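Local atomic coordinates of periplasmic His/Glu/Gln/Arg/opine family-binding protein (Silicibacter pomeroyi, PDB entry 3I6V), a protein that binds lysine in the cleft between its two lobes and probably delivers amino acids of this kind to an ABC transporter for uptake. Residues G13-Y18 with R153-P158; N51-I56 with I68-S73; A93-A98 with L167-D172; I108-T113 with G144-V149. All blocks are in the same frame, centred on the assembly; numbering follows the deposited sequence.

Contact 1 (G13-Y18 with R153-P158). With LYS (lysine), chain B.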
loop_
_atom_site.group_PDB
_atom_site.type_symbol
_atom_site.label_atom_id
_atom_site.label_comp_id
_atom_site.label_asym_id
_atom_site.label_seq_id
_atom_site.Cartn_x
_atom_site.Cartn_y
_atom_site.Cartn_z
ATOM N N GLY A 13 5.756 7.081 -2.628
ATOM C CA GLY A 13 5.819 7.809 -3.904
ATOM C C GLY A 13 6.069 6.904 -5.105
ATOM O O GLY A 13 6.560 7.357 -6.149
ATOM N N ALA A 14 5.709 5.631 -4.983
ATOM C CA ALA A 14 5.968 4.665 -6.045
ATOM C C ALA A 14 4.948 3.543 -6.068
ATOM O O ALA A 14 5.251 2.426 -6.466
ATOM C CB ALA A 14 7.417 4.110 -5.931
ATOM N N TYR A 15 3.720 3.842 -5.672
ATOM C CA TYR A 15 2.758 2.761 -5.475
ATOM C C TYR A 15 1.385 3.180 -5.972
ATOM O O TYR A 15 0.444 3.298 -5.175
ATOM C CB TYR A 15 2.737 2.386 -3.968
ATOM C CG TYR A 15 1.986 1.121 -3.616
ATOM C CD1 TYR A 15 2.066 -0.032 -4.436
ATOM C CD2 TYR A 15 1.202 1.066 -2.455
ATOM C CE1 TYR A 15 1.388 -1.231 -4.089
ATOM C CE2 TYR A 15 0.515 -0.130 -2.100
ATOM C CZ TYR A 15 0.609 -1.258 -2.934
ATOM O OH TYR A 15 -0.046 -2.407 -2.600
ATOM N N PRO A 16 1.257 3.436 -7.312
ATOM C CA PRO A 16 -0.038 3.914 -7.810
ATOM C C PRO A 16 -1.120 2.813 -7.738
ATOM O O PRO A 16 -0.827 1.616 -7.889
ATOM C CB PRO A 16 0.270 4.321 -9.286
ATOM C CG PRO A 16 1.461 3.490 -9.658
ATOM C CD PRO A 16 2.279 3.350 -8.380
ATOM N N PRO A 17 -2.370 3.188 -7.496
ATOM C CA PRO A 17 -2.903 4.502 -7.348
ATOM C C PRO A 17 -2.919 5.004 -5.883
ATOM O O PRO A 17 -3.435 6.099 -5.637
ATOM C CB PRO A 17 -4.337 4.332 -7.889
ATOM C CG PRO A 17 -4.693 2.946 -7.562
ATOM C CD PRO A 17 -3.426 2.162 -7.447
ATOM N N TYR A 18 -2.377 4.225 -4.935
ATOM C CA TYR A 18 -2.311 4.685 -3.536
ATOM C C TYR A 18 -1.500 5.976 -3.404
ATOM O O TYR A 18 -1.979 6.979 -2.858
ATOM C CB TYR A 18 -1.632 3.615 -2.653
ATOM C CG TYR A 18 -2.353 2.300 -2.609
ATOM C CD1 TYR A 18 -2.063 1.295 -3.542
ATOM C CD2 TYR A 18 -3.318 2.047 -1.627
ATOM C CE1 TYR A 18 -2.733 0.040 -3.506
ATOM C CE2 TYR A 18 -4.004 0.789 -1.563
ATOM C CZ TYR A 18 -3.690 -0.200 -2.495
ATOM O OH TYR A 18 -4.335 -1.423 -2.446
ATOM N N ARG A 153 -3.987 -6.744 -4.814
ATOM C CA ARG A 153 -4.871 -6.848 -5.954
ATOM C C ARG A 153 -5.189 -5.458 -6.518
ATOM O O ARG A 153 -5.255 -5.286 -7.745
ATOM C CB ARG A 153 -6.180 -7.577 -5.619
ATOM C CG ARG A 153 -7.066 -7.800 -6.879
ATOM C CD ARG A 153 -8.343 -8.643 -6.622
ATOM N NE ARG A 153 -9.112 -8.628 -7.855
ATOM C CZ ARG A 153 -8.924 -9.467 -8.870
ATOM N NH1 ARG A 153 -8.030 -10.454 -8.799
ATOM N NH2 ARG A 153 -9.667 -9.336 -9.955
ATOM N N ASP A 154 -5.401 -4.473 -5.652
ATOM C CA ASP A 154 -5.723 -3.161 -6.168
ATOM C C ASP A 154 -4.569 -2.462 -6.883
ATOM O O ASP A 154 -4.808 -1.603 -7.751
ATOM C CB ASP A 154 -6.374 -2.287 -5.110
ATOM C CG ASP A 154 -7.779 -2.778 -4.760
ATOM O OD1 ASP A 154 -8.233 -3.779 -5.361
ATOM O OD2 ASP A 154 -8.410 -2.182 -3.888
ATOM N N TYR A 155 -3.337 -2.843 -6.536
ATOM C CA TYR A 155 -2.173 -2.365 -7.250
ATOM C C TYR A 155 -2.150 -3.048 -8.640
ATOM O O TYR A 155 -1.894 -2.396 -9.687
ATOM C CB TYR A 155 -0.893 -2.677 -6.462
ATOM C CG TYR A 155 0.388 -2.428 -7.245
ATOM C CD1 TYR A 155 0.787 -1.128 -7.600
ATOM C CD2 TYR A 155 1.194 -3.493 -7.631
ATOM C CE1 TYR A 155 1.985 -0.909 -8.325
ATOM C CE2 TYR A 155 2.362 -3.297 -8.335
ATOM C CZ TYR A 155 2.747 -2.019 -8.700
ATOM O OH TYR A 155 3.902 -1.902 -9.436
ATOM N N LEU A 156 -2.421 -4.348 -8.649
ATOM C CA LEU A 156 -2.351 -5.151 -9.895
ATOM C C LEU A 156 -3.492 -4.915 -10.906
ATOM O O LEU A 156 -3.243 -5.006 -12.104
ATOM C CB LEU A 156 -2.214 -6.648 -9.608
ATOM C CG LEU A 156 -0.934 -7.082 -8.893
ATOM C CD1 LEU A 156 -1.105 -8.514 -8.304
ATOM C CD2 LEU A 156 0.338 -6.980 -9.768
ATOM N N VAL A 157 -4.697 -4.596 -10.446
ATOM C CA VAL A 157 -5.840 -4.442 -11.366
ATOM C C VAL A 157 -5.537 -3.472 -12.552
ATOM O O VAL A 157 -5.639 -3.898 -13.703
ATOM C CB VAL A 157 -7.183 -4.135 -10.654
ATOM C CG1 VAL A 157 -8.259 -3.602 -11.671
ATOM C CG2 VAL A 157 -7.728 -5.413 -9.904
ATOM N N PRO A 158 -5.103 -2.211 -12.271
ATOM C CA PRO A 158 -4.832 -1.311 -13.413
ATOM C C PRO A 158 -3.654 -1.783 -14.254
ATOM O O PRO A 158 -3.610 -1.531 -15.452
ATOM C CB PRO A 158 -4.514 0.048 -12.734
ATOM C CG PRO A 158 -5.142 -0.054 -11.337
ATOM C CD PRO A 158 -4.903 -1.521 -10.979
HETATM N N LYS B . -0.293 -3.750 1.959
HETATM C CA LYS B . 0.933 -4.595 1.775
HETATM C C LYS B . 1.827 -4.527 2.993
HETATM O O LYS B . 1.558 -3.709 3.884
HETATM C CB LYS B . 1.717 -4.146 0.516
HETATM C CG LYS B . 2.347 -2.756 0.606
HETATM C CD LYS B . 3.040 -2.395 -0.754
HETATM C CE LYS B . 3.785 -1.011 -0.716
HETATM N NZ LYS B . 4.348 -0.671 -2.121
HETATM O OXT LYS B . 2.844 -5.273 3.092
HETATM O O HOH W 1 -1.166 0.220 -10.153
#

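Contact 2 (N51-I56 with I68-S73). With LYS (lysine), chain B.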
loop_
_atom_site.group_PDB
_atom_site.type_symbol
_atom_site.label_atom_id
_atom_site.label_comp_id
_atom_site.label_asym_id
_atom_site.label_seq_id
_atom_site.Cartn_x
_atom_site.Cartn_y
_atom_site.Cartn_z
ATOM N N ASN A 51 9.838 8.621 0.930
ATOM C CA ASN A 51 10.864 7.755 1.489
ATOM C C ASN A 51 10.739 6.376 0.861
ATOM O O ASN A 51 9.618 5.927 0.649
ATOM C CB ASN A 51 10.704 7.651 3.035
ATOM C CG ASN A 51 11.937 7.097 3.705
ATOM O OD1 ASN A 51 12.751 7.850 4.216
ATOM N ND2 ASN A 51 12.106 5.791 3.678
ATOM N N ASP A 52 11.859 5.697 0.579
ATOM C CA ASP A 52 11.777 4.367 -0.022
ATOM C C ASP A 52 11.087 3.416 0.987
ATOM O O ASP A 52 11.208 3.573 2.222
ATOM C CB ASP A 52 13.176 3.792 -0.368
ATOM C CG ASP A 52 13.914 4.597 -1.480
ATOM O OD1 ASP A 52 15.141 4.457 -1.574
ATOM O OD2 ASP A 52 13.284 5.361 -2.237
ATOM N N TRP A 53 10.399 2.432 0.428
ATOM C CA TRP A 53 9.669 1.435 1.209
ATOM C C TRP A 53 10.559 0.673 2.185
ATOM O O TRP A 53 10.198 0.535 3.355
ATOM C CB TRP A 53 8.925 0.477 0.278
ATOM C CG TRP A 53 8.139 -0.552 1.050
ATOM C CD1 TRP A 53 8.539 -1.824 1.344
ATOM C CD2 TRP A 53 6.873 -0.362 1.698
ATOM N NE1 TRP A 53 7.578 -2.459 2.099
ATOM C CE2 TRP A 53 6.542 -1.585 2.325
ATOM C CE3 TRP A 53 5.959 0.717 1.768
ATOM C CZ2 TRP A 53 5.341 -1.768 3.028
ATOM C CZ3 TRP A 53 4.758 0.539 2.464
ATOM C CH2 TRP A 53 4.457 -0.696 3.078
ATOM N N ASP A 54 11.737 0.225 1.729
ATOM C CA ASP A 54 12.663 -0.578 2.559
ATOM C C ASP A 54 12.980 0.063 3.903
ATOM O O ASP A 54 13.114 -0.626 4.929
ATOM C CB ASP A 54 13.995 -0.837 1.827
ATOM C CG ASP A 54 13.822 -1.695 0.569
ATOM O OD1 ASP A 54 12.686 -2.154 0.317
ATOM O OD2 ASP A 54 14.820 -1.906 -0.192
ATOM N N SER A 55 13.065 1.382 3.923
ATOM C CA SER A 55 13.472 2.048 5.145
ATOM C C SER A 55 12.341 2.945 5.722
ATOM O O SER A 55 12.609 3.760 6.582
ATOM C CB SER A 55 14.738 2.896 4.844
ATOM O OG SER A 55 14.430 3.880 3.849
ATOM N N ILE A 56 11.093 2.796 5.256
ATOM C CA ILE A 56 10.027 3.735 5.646
ATOM C C ILE A 56 9.671 3.625 7.141
ATOM O O ILE A 56 9.335 4.633 7.781
ATOM C CB ILE A 56 8.774 3.623 4.716
ATOM C CG1 ILE A 56 7.950 4.906 4.761
ATOM C CG2 ILE A 56 7.954 2.300 4.994
ATOM C CD1 ILE A 56 7.037 5.082 3.514
ATOM N N ILE A 68 3.318 7.370 8.486
ATOM C CA ILE A 68 3.429 6.598 7.243
ATOM C C ILE A 68 2.034 6.464 6.660
ATOM O O ILE A 68 1.145 5.965 7.341
ATOM C CB ILE A 68 4.040 5.208 7.488
ATOM C CG1 ILE A 68 5.487 5.351 7.968
ATOM C CG2 ILE A 68 3.979 4.340 6.209
ATOM C CD1 ILE A 68 6.087 4.009 8.448
ATOM N N ILE A 69 1.825 6.967 5.439
ATOM C CA ILE A 69 0.566 6.776 4.749
ATOM C C ILE A 69 0.971 6.304 3.340
ATOM O O ILE A 69 1.319 7.111 2.466
ATOM C CB ILE A 69 -0.318 8.055 4.781
ATOM C CG1 ILE A 69 -1.684 7.820 4.119
ATOM C CG2 ILE A 69 0.443 9.308 4.214
ATOM C CD1 ILE A 69 -2.643 9.057 4.247
ATOM N N ALA A 70 1.022 4.985 3.164
ATOM C CA ALA A 70 1.793 4.387 2.068
ATOM C C ALA A 70 1.293 2.977 1.781
ATOM O O ALA A 70 2.091 2.047 1.617
ATOM C CB ALA A 70 3.324 4.359 2.435
ATOM N N GLY A 71 -0.027 2.816 1.737
ATOM C CA GLY A 71 -0.660 1.504 1.476
ATOM C C GLY A 71 -0.198 0.379 2.401
ATOM O O GLY A 71 -0.159 -0.774 1.989
ATOM N N MET A 72 0.132 0.718 3.650
ATOM C CA MET A 72 0.752 -0.240 4.603
ATOM C C MET A 72 -0.364 -0.960 5.372
ATOM O O MET A 72 -1.134 -0.300 6.060
ATOM C CB MET A 72 1.645 0.495 5.617
ATOM C CG MET A 72 2.444 -0.449 6.629
ATOM S SD MET A 72 3.610 0.410 7.702
ATOM C CE MET A 72 4.987 0.481 6.584
ATOM N N SER A 73 -0.429 -2.285 5.247
ATOM C CA SER A 73 -1.371 -3.087 6.007
ATOM C C SER A 73 -1.051 -3.078 7.487
ATOM O O SER A 73 0.128 -3.143 7.896
ATOM C CB SER A 73 -1.337 -4.538 5.525
ATOM O OG SER A 73 -1.875 -4.616 4.200
HETATM N N LYS B . -0.293 -3.750 1.959
HETATM C CA LYS B . 0.933 -4.595 1.775
HETATM C C LYS B . 1.827 -4.527 2.993
HETATM O O LYS B . 1.558 -3.709 3.884
HETATM C CB LYS B . 1.717 -4.146 0.516
HETATM C CG LYS B . 2.347 -2.756 0.606
HETATM C CD LYS B . 3.040 -2.395 -0.754
HETATM C CE LYS B . 3.785 -1.011 -0.716
HETATM N NZ LYS B . 4.348 -0.671 -2.121
HETATM O OXT LYS B . 2.844 -5.273 3.092
#

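Contact 3 (A93-A98 with L167-D172)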
loop_
_atom_site.group_PDB
_atom_site.type_symbol
_atom_site.label_atom_id
_atom_site.label_comp_id
_atom_site.label_asym_id
_atom_site.label_seq_id
_atom_site.Cartn_x
_atom_site.Cartn_y
_atom_site.Cartn_z
ATOM N N ALA A 93 -7.753 -8.093 -1.240
ATOM C CA ALA A 93 -7.031 -9.312 -1.518
ATOM C C ALA A 93 -5.615 -9.077 -2.033
ATOM O O ALA A 93 -5.260 -7.966 -2.468
ATOM C CB ALA A 93 -7.827 -10.181 -2.498
ATOM N N SER A 94 -4.821 -10.134 -1.973
ATOM C CA SER A 94 -3.574 -10.235 -2.716
ATOM C C SER A 94 -3.786 -11.262 -3.829
ATOM O O SER A 94 -4.633 -12.177 -3.689
ATOM C CB SER A 94 -2.457 -10.670 -1.794
ATOM O OG SER A 94 -2.176 -9.656 -0.844
ATOM N N SER A 95 -3.039 -11.127 -4.924
ATOM C CA SER A 95 -3.255 -11.948 -6.126
ATOM C C SER A 95 -1.955 -12.224 -6.833
ATOM O O SER A 95 -0.962 -11.510 -6.635
ATOM C CB SER A 95 -4.170 -11.239 -7.127
ATOM O OG SER A 95 -5.365 -10.810 -6.529
ATOM N N TYR A 96 -1.968 -13.270 -7.661
ATOM C CA TYR A 96 -0.837 -13.599 -8.509
ATOM C C TYR A 96 -1.077 -13.031 -9.902
ATOM O O TYR A 96 -2.194 -13.069 -10.420
ATOM C CB TYR A 96 -0.612 -15.101 -8.633
ATOM C CG TYR A 96 -0.229 -15.813 -7.361
ATOM C CD1 TYR A 96 -1.215 -16.301 -6.494
ATOM C CD2 TYR A 96 1.109 -16.011 -7.032
ATOM C CE1 TYR A 96 -0.869 -16.971 -5.303
ATOM C CE2 TYR A 96 1.464 -16.677 -5.873
ATOM C CZ TYR A 96 0.474 -17.151 -5.020
ATOM O OH TYR A 96 0.858 -17.797 -3.887
ATOM N N VAL A 97 -0.009 -12.536 -10.499
ATOM C CA VAL A 97 -0.056 -12.069 -11.895
ATOM C C VAL A 97 1.089 -12.673 -12.677
ATOM O O VAL A 97 2.203 -12.774 -12.179
ATOM C CB VAL A 97 -0.078 -10.520 -12.028
ATOM C CG1 VAL A 97 0.334 -10.082 -13.464
ATOM C CG2 VAL A 97 -1.458 -10.013 -11.754
ATOM N N ALA A 98 0.794 -13.088 -13.916
ATOM C CA ALA A 98 1.771 -13.781 -14.732
ATOM C C ALA A 98 1.622 -13.415 -16.231
ATOM O O ALA A 98 0.694 -12.699 -16.619
ATOM C CB ALA A 98 1.611 -15.315 -14.527
ATOM N N LEU A 167 -0.174 -9.375 -19.473
ATOM C CA LEU A 167 -0.187 -9.772 -18.036
ATOM C C LEU A 167 -1.581 -10.174 -17.687
ATOM O O LEU A 167 -2.522 -9.591 -18.192
ATOM C CB LEU A 167 0.227 -8.627 -17.097
ATOM C CG LEU A 167 1.689 -8.218 -17.208
ATOM C CD1 LEU A 167 1.922 -6.862 -16.489
ATOM C CD2 LEU A 167 2.684 -9.333 -16.784
ATOM N N MET A 168 -1.718 -11.166 -16.806
ATOM C CA MET A 168 -3.045 -11.621 -16.424
ATOM C C MET A 168 -3.063 -12.177 -14.984
ATOM O O MET A 168 -2.070 -12.690 -14.489
ATOM C CB MET A 168 -3.539 -12.694 -17.416
ATOM C CG MET A 168 -2.636 -13.959 -17.475
ATOM S SD MET A 168 -2.605 -14.738 -19.136
ATOM C CE MET A 168 -1.713 -13.463 -20.026
ATOM N N PHE A 169 -4.217 -12.089 -14.343
ATOM C CA PHE A 169 -4.410 -12.778 -13.056
ATOM C C PHE A 169 -4.416 -14.304 -13.216
ATOM O O PHE A 169 -5.041 -14.839 -14.140
ATOM C CB PHE A 169 -5.711 -12.323 -12.419
ATOM C CG PHE A 169 -5.667 -10.906 -11.892
ATOM C CD1 PHE A 169 -6.484 -9.913 -12.445
ATOM C CD2 PHE A 169 -4.806 -10.572 -10.828
ATOM C CE1 PHE A 169 -6.445 -8.589 -11.947
ATOM C CE2 PHE A 169 -4.757 -9.252 -10.313
ATOM C CZ PHE A 169 -5.592 -8.263 -10.864
ATOM N N VAL A 170 -3.704 -14.991 -12.323
ATOM C CA VAL A 170 -3.692 -16.451 -12.280
ATOM C C VAL A 170 -3.930 -16.918 -10.826
ATOM O O VAL A 170 -3.608 -16.197 -9.862
ATOM C CB VAL A 170 -2.360 -17.014 -12.851
ATOM C CG1 VAL A 170 -2.226 -16.651 -14.322
ATOM C CG2 VAL A 170 -1.166 -16.457 -12.107
ATOM N N GLY A 171 -4.515 -18.102 -10.666
ATOM C CA GLY A 171 -4.741 -18.664 -9.325
ATOM C C GLY A 171 -5.874 -17.954 -8.607
ATOM O O GLY A 171 -6.732 -17.316 -9.222
ATOM N N ASP A 172 -5.891 -18.060 -7.289
ATOM C CA ASP A 172 -6.993 -17.486 -6.528
ATOM C C ASP A 172 -6.466 -16.315 -5.733
ATOM O O ASP A 172 -5.306 -16.310 -5.382
ATOM C CB ASP A 172 -7.553 -18.541 -5.568
ATOM C CG ASP A 172 -8.000 -19.809 -6.298
ATOM O OD1 ASP A 172 -7.242 -20.811 -6.275
ATOM O OD2 ASP A 172 -9.084 -19.783 -6.914
HETATM O O HOH W 2 -4.365 -14.754 -7.723
#

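Contact 4 (I108-T113 with G144-V149). With LYS (lysine), chain B.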
loop_
_atom_site.group_PDB
_atom_site.type_symbol
_atom_site.label_atom_id
_atom_site.label_comp_id
_atom_site.label_asym_id
_atom_site.label_seq_id
_atom_site.Cartn_x
_atom_site.Cartn_y
_atom_site.Cartn_z
ATOM N N ILE A 108 9.386 -19.412 -9.197
ATOM C CA ILE A 108 10.012 -18.183 -8.701
ATOM C C ILE A 108 8.952 -17.095 -8.647
ATOM O O ILE A 108 8.394 -16.706 -9.687
ATOM C CB ILE A 108 11.208 -17.748 -9.579
ATOM C CG1 ILE A 108 12.367 -18.751 -9.403
ATOM C CG2 ILE A 108 11.652 -16.355 -9.195
ATOM C CD1 ILE A 108 13.358 -18.777 -10.554
ATOM N N VAL A 109 8.656 -16.620 -7.434
ATOM C CA VAL A 109 7.618 -15.607 -7.286
ATOM C C VAL A 109 8.246 -14.312 -6.770
ATOM O O VAL A 109 8.975 -14.312 -5.786
ATOM C CB VAL A 109 6.391 -16.090 -6.443
ATOM C CG1 VAL A 109 5.313 -15.007 -6.383
ATOM C CG2 VAL A 109 5.756 -17.340 -7.064
ATOM N N ALA A 110 8.034 -13.237 -7.525
ATOM C CA ALA A 110 8.519 -11.915 -7.158
ATOM C C ALA A 110 7.556 -11.275 -6.139
ATOM O O ALA A 110 6.344 -11.402 -6.249
ATOM C CB ALA A 110 8.614 -11.008 -8.403
ATOM N N ALA A 111 8.121 -10.584 -5.159
ATOM C CA ALA A 111 7.304 -9.781 -4.229
ATOM C C ALA A 111 8.162 -8.628 -3.770
ATOM O O ALA A 111 9.401 -8.737 -3.683
ATOM C CB ALA A 111 6.847 -10.615 -3.008
ATOM N N GLN A 112 7.517 -7.525 -3.450
ATOM C CA GLN A 112 8.236 -6.415 -2.837
ATOM C C GLN A 112 8.781 -6.762 -1.456
ATOM O O GLN A 112 8.087 -7.383 -0.622
ATOM C CB GLN A 112 7.358 -5.158 -2.781
ATOM C CG GLN A 112 8.099 -3.929 -2.178
ATOM C CD GLN A 112 7.327 -2.631 -2.327
ATOM O OE1 GLN A 112 6.116 -2.630 -2.432
ATOM N NE2 GLN A 112 8.038 -1.520 -2.361
ATOM N N THR A 113 10.012 -6.320 -1.194
ATOM C CA THR A 113 10.650 -6.515 0.101
ATOM C C THR A 113 9.820 -5.920 1.240
ATOM O O THR A 113 9.141 -4.929 1.042
ATOM C CB THR A 113 12.051 -5.827 0.153
ATOM O OG1 THR A 113 12.826 -6.270 -0.968
ATOM C CG2 THR A 113 12.775 -6.249 1.352
ATOM N N GLY A 144 10.729 -12.209 -17.717
ATOM C CA GLY A 144 10.914 -13.658 -17.505
ATOM C C GLY A 144 11.843 -14.088 -16.386
ATOM O O GLY A 144 12.097 -15.279 -16.225
ATOM N N GLU A 145 12.358 -13.142 -15.607
ATOM C CA GLU A 145 13.174 -13.488 -14.441
ATOM C C GLU A 145 12.348 -14.199 -13.338
ATOM O O GLU A 145 12.891 -14.931 -12.519
ATOM C CB GLU A 145 13.913 -12.257 -13.872
ATOM C CG GLU A 145 14.416 -12.488 -12.418
ATOM C CD GLU A 145 15.061 -11.266 -11.729
ATOM O OE1 GLU A 145 15.092 -10.146 -12.305
ATOM O OE2 GLU A 145 15.541 -11.451 -10.584
ATOM N N ALA A 146 11.037 -13.989 -13.332
ATOM C CA ALA A 146 10.181 -14.629 -12.348
ATOM C C ALA A 146 8.933 -15.184 -13.012
ATOM O O ALA A 146 8.397 -14.590 -13.955
ATOM C CB ALA A 146 9.805 -13.631 -11.227
ATOM N N ASP A 147 8.470 -16.319 -12.498
ATOM C CA ASP A 147 7.236 -16.982 -12.964
ATOM C C ASP A 147 5.948 -16.194 -12.739
ATOM O O ASP A 147 4.994 -16.277 -13.523
ATOM C CB ASP A 147 7.152 -18.383 -12.311
ATOM C CG ASP A 147 8.276 -19.306 -12.784
ATOM O OD1 ASP A 147 9.169 -19.701 -11.985
ATOM O OD2 ASP A 147 8.290 -19.591 -14.004
ATOM N N ALA A 148 5.897 -15.445 -11.638
ATOM C CA ALA A 148 4.740 -14.621 -11.337
ATOM C C ALA A 148 5.111 -13.588 -10.270
ATOM O O ALA A 148 6.175 -13.655 -9.666
ATOM C CB ALA A 148 3.555 -15.489 -10.859
ATOM N N VAL A 149 4.223 -12.641 -10.062
ATOM C CA VAL A 149 4.371 -11.670 -8.979
ATOM C C VAL A 149 3.163 -11.854 -8.068
ATOM O O VAL A 149 2.041 -12.061 -8.555
ATOM C CB VAL A 149 4.434 -10.199 -9.505
ATOM C CG1 VAL A 149 3.255 -9.919 -10.452
ATOM C CG2 VAL A 149 4.438 -9.203 -8.337
HETATM N N LYS B . -0.293 -3.750 1.959
HETATM C CA LYS B . 0.933 -4.595 1.775
HETATM C C LYS B . 1.827 -4.527 2.993
HETATM O O LYS B . 1.558 -3.709 3.884
HETATM C CB LYS B . 1.717 -4.146 0.516
HETATM C CG LYS B . 2.347 -2.756 0.606
HETATM C CD LYS B . 3.040 -2.395 -0.754
HETATM C CE LYS B . 3.785 -1.011 -0.716
HETATM N NZ LYS B . 4.348 -0.671 -2.121
HETATM O OXT LYS B . 2.844 -5.273 3.092
#

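Contact 1 (G13-Y18 with R153-P158)
Tyr15 and Tyr155 carry this contact, their rings meeting at a slant with centroids 5.2 Å apart and planes inclined by 34°. The leading atom is Tyr15 CE1, which comes to 3.5 Å from Tyr155 CG and also touches CB of that residue. At its own edge, near its plane, the Tyr155 ring meets the backbone carbonyl of Pro16, whose O lies 3.2 Å from Tyr155 CD1. No direct hydrogen bond joins the segments; one water does so instead, donating to Pro16 O at 2.7 Å and to Tyr155 O at 2.8 Å, linking the loop at Pro16 to the helix backbone.

Both faces of the Tyr15 ring have a neighbour. Over the centre of one face stands the ligand NZ, 3.2 Å above the plane, where the pi electrons would probably help to stabilise an ammonium charge; Tyr18 CD1 lies against the opposite face, toward the rim. CG of Tyr15 is turned anti to the backbone N (chi1 -169°), which brings its ring between these two neighbours.

Farther out, Tyr18 OH passes Asp154 CB at 3.5 Å, but its hydrogen bond goes to Asp152 OD2, the atom that also bonds Tyr155 N. One carboxylate oxygen thus holds Tyr18 and the first turn of helix 153-162 together, while Pro134 and Ile138 of helix 134-142 pack on Tyr155. Segment 13-18 belongs to one lobe and 153-158 to the other, so the contact is part of the closed interlobe ligand cleft of a type 2 periplasmic binding protein.

Contact 2 (N51-I56 with I68-S73)
Trp53 and Ile56 pack against Ile68, Ala70 and Met72 within the lobe that holds both chain termini of this type 2 periplasmic binding fold, where two loops following strands build one wall of the ligand cleft.

Apolar contacts dominate. Ile56 spreads its branches over three partners: CG1 meets Ile68 CG1, CD1 lies 3.9 Å from Ala70 CB, and CG2 lies 3.8 Å from Met72 CE. The same methyl of Met72 comes within 3.7 Å of Trp53 CH2, so CE touches both the indole and Ile56. The Met72 chain runs extended to SD and bends only at the last torsion (chi3 -84°), which turns the methyl toward them.

The indole serves both loop and ligand. Lysine CE lies 3.6 Å above one face, offset toward the rim, and Ile56 CG2 lies over the opposite face, also toward the rim. Trp53 CZ3 also comes to 3.2 Å from Ala70 O, a close carbon-oxygen contact, whereas its NE1 bonds Ala114 O of the other lobe and so fixes the rotation of the ring.

No hydrogen bond crosses between the segments; each segment is braced separately. Asn51 ND2 donates to both Asp52 O and Ser55 OG, drawing in the turn that presents Trp53. Gly71 N is held by Glu31 OE2, and Ser73 O by Arg78.

Segment 68-73 grips the amino acid end of the lysine with three bonds. The ligand N donates to Gly71 O at 3.0 Å and to Ser73 OG at 2.9 Å, and Ser73 N reaches the ligand carboxylate O at 2.8 Å with an N-H...O angle of 164°.

Contact 3 (A93-A98 with L167-D172)
Tyr96 to Ala98 run antiparallel to Met168-Val170 in the mixed sheet of the second lobe of this periplasmic binding fold; the short strand axes approach to 4.6 Å with N-to-C directions 125° apart, well short of a straight antiparallel pair.

Ser95 joins through its side chain, CB resting 3.8 Å from Phe169 CE2, while its OG is bonded to Asp173 OD1. Arg153 makes a cation-pi contact with the same phenyl ring, and Leu156 and Val157 of helix 153-162 also pack on it.

On the N-terminal side of Tyr96 this ladder does not continue; the second segment turns a corner at Gly171. Tyr96 N bonds at 2.8 Å to a water that donates to Val170 O and, weakly, to Asp172 O, filling in where the strands part. Tyr96 O accepts from Val170 N at 3.1 Å, the donor standing well out of the carbonyl plane. With CG1 anti to the carbonyl carbon (chi1 -64°), Val170 CG2 is left between the backbone N and that carbon, where it meets Tyr96 CB and Ala98 CB.

Val97 forms the non-hydrogen-bonded pair with Phe169, its CG2 pressing to 3.5 Å from Phe169 CD2. CG1, the other branch, meets Leu167 CB at 3.9 Å, the two side chains crossing at about a right angle.

Ala98 and Met168 close a regular hydrogen-bonded pair. Ala98 N donates to Met168 O at 2.9 Å, and in return Met168 N approaches Ala98 O at 2.9 Å, nearly end-on to the carbonyl (C=O...N 165°).

Contact 4 (I108-T113 with G144-V149)
Val109 and Ala110 pair in parallel with Ala148 and Val149, two neighbouring strands in the doubly wound alpha/beta core of the second lobe; strand 148-152 completes a beta-alpha-beta crossover from strand 127-131 through helix 134-142.

The tight part lies around Ala110. Its N reaches Ala148 O at 2.9 Å, in the carbonyl plane and with an N-H...O angle of 164°. Its O takes a CA-H...O contact from Val149 CA at 3.4 Å, and its small CB packs 4.0 Å from Ala146 CB.

Toward Ile108 the pairing slackens. Ile108 O receives two weak bonds, a long one from Ala148 N (3.4 Å) and a bent one from Asp147 N (124° at the hydrogen). Ile108 CG2 lies on Ala146 CB at 3.9 Å beside exposed Glu145, just after the Schellman motif at Gly144 that ends the helix.

At the other end of the strand, Gln112 OE1 accepts from the ligand NZ at 2.7 Å, while Glu12 and Ala132 hold its NE2 and so fix the amide's flip. Back at the slack end, a side chain supplies the straight bond: Ile108 N donates (174°) to the anti lone pair of Asp147 OD1, 2.8 Å away.

How the contacts relate
From the N terminus, the first segment of contact 1 comes early, and contact 2 then closes a short loop wholly within the first lobe, inside the span of contact 1. The chain passes into the second lobe, where strand 93-98 opens contact 3 and strand 108-112 opens contact 4. Contact 4 closes first, at 144-149, inside the spans of both contact 1 and contact 3. Contact 1 closes next, at 153-158, and contact 3 last, so these two cross. Contacts 3 and 4 share one sheet, probably hydrogen-bonded through Val97 N and Val149 O. Contacts 1, 2 and 4 converge on the lysine, and contact 1 bridges the two lobes.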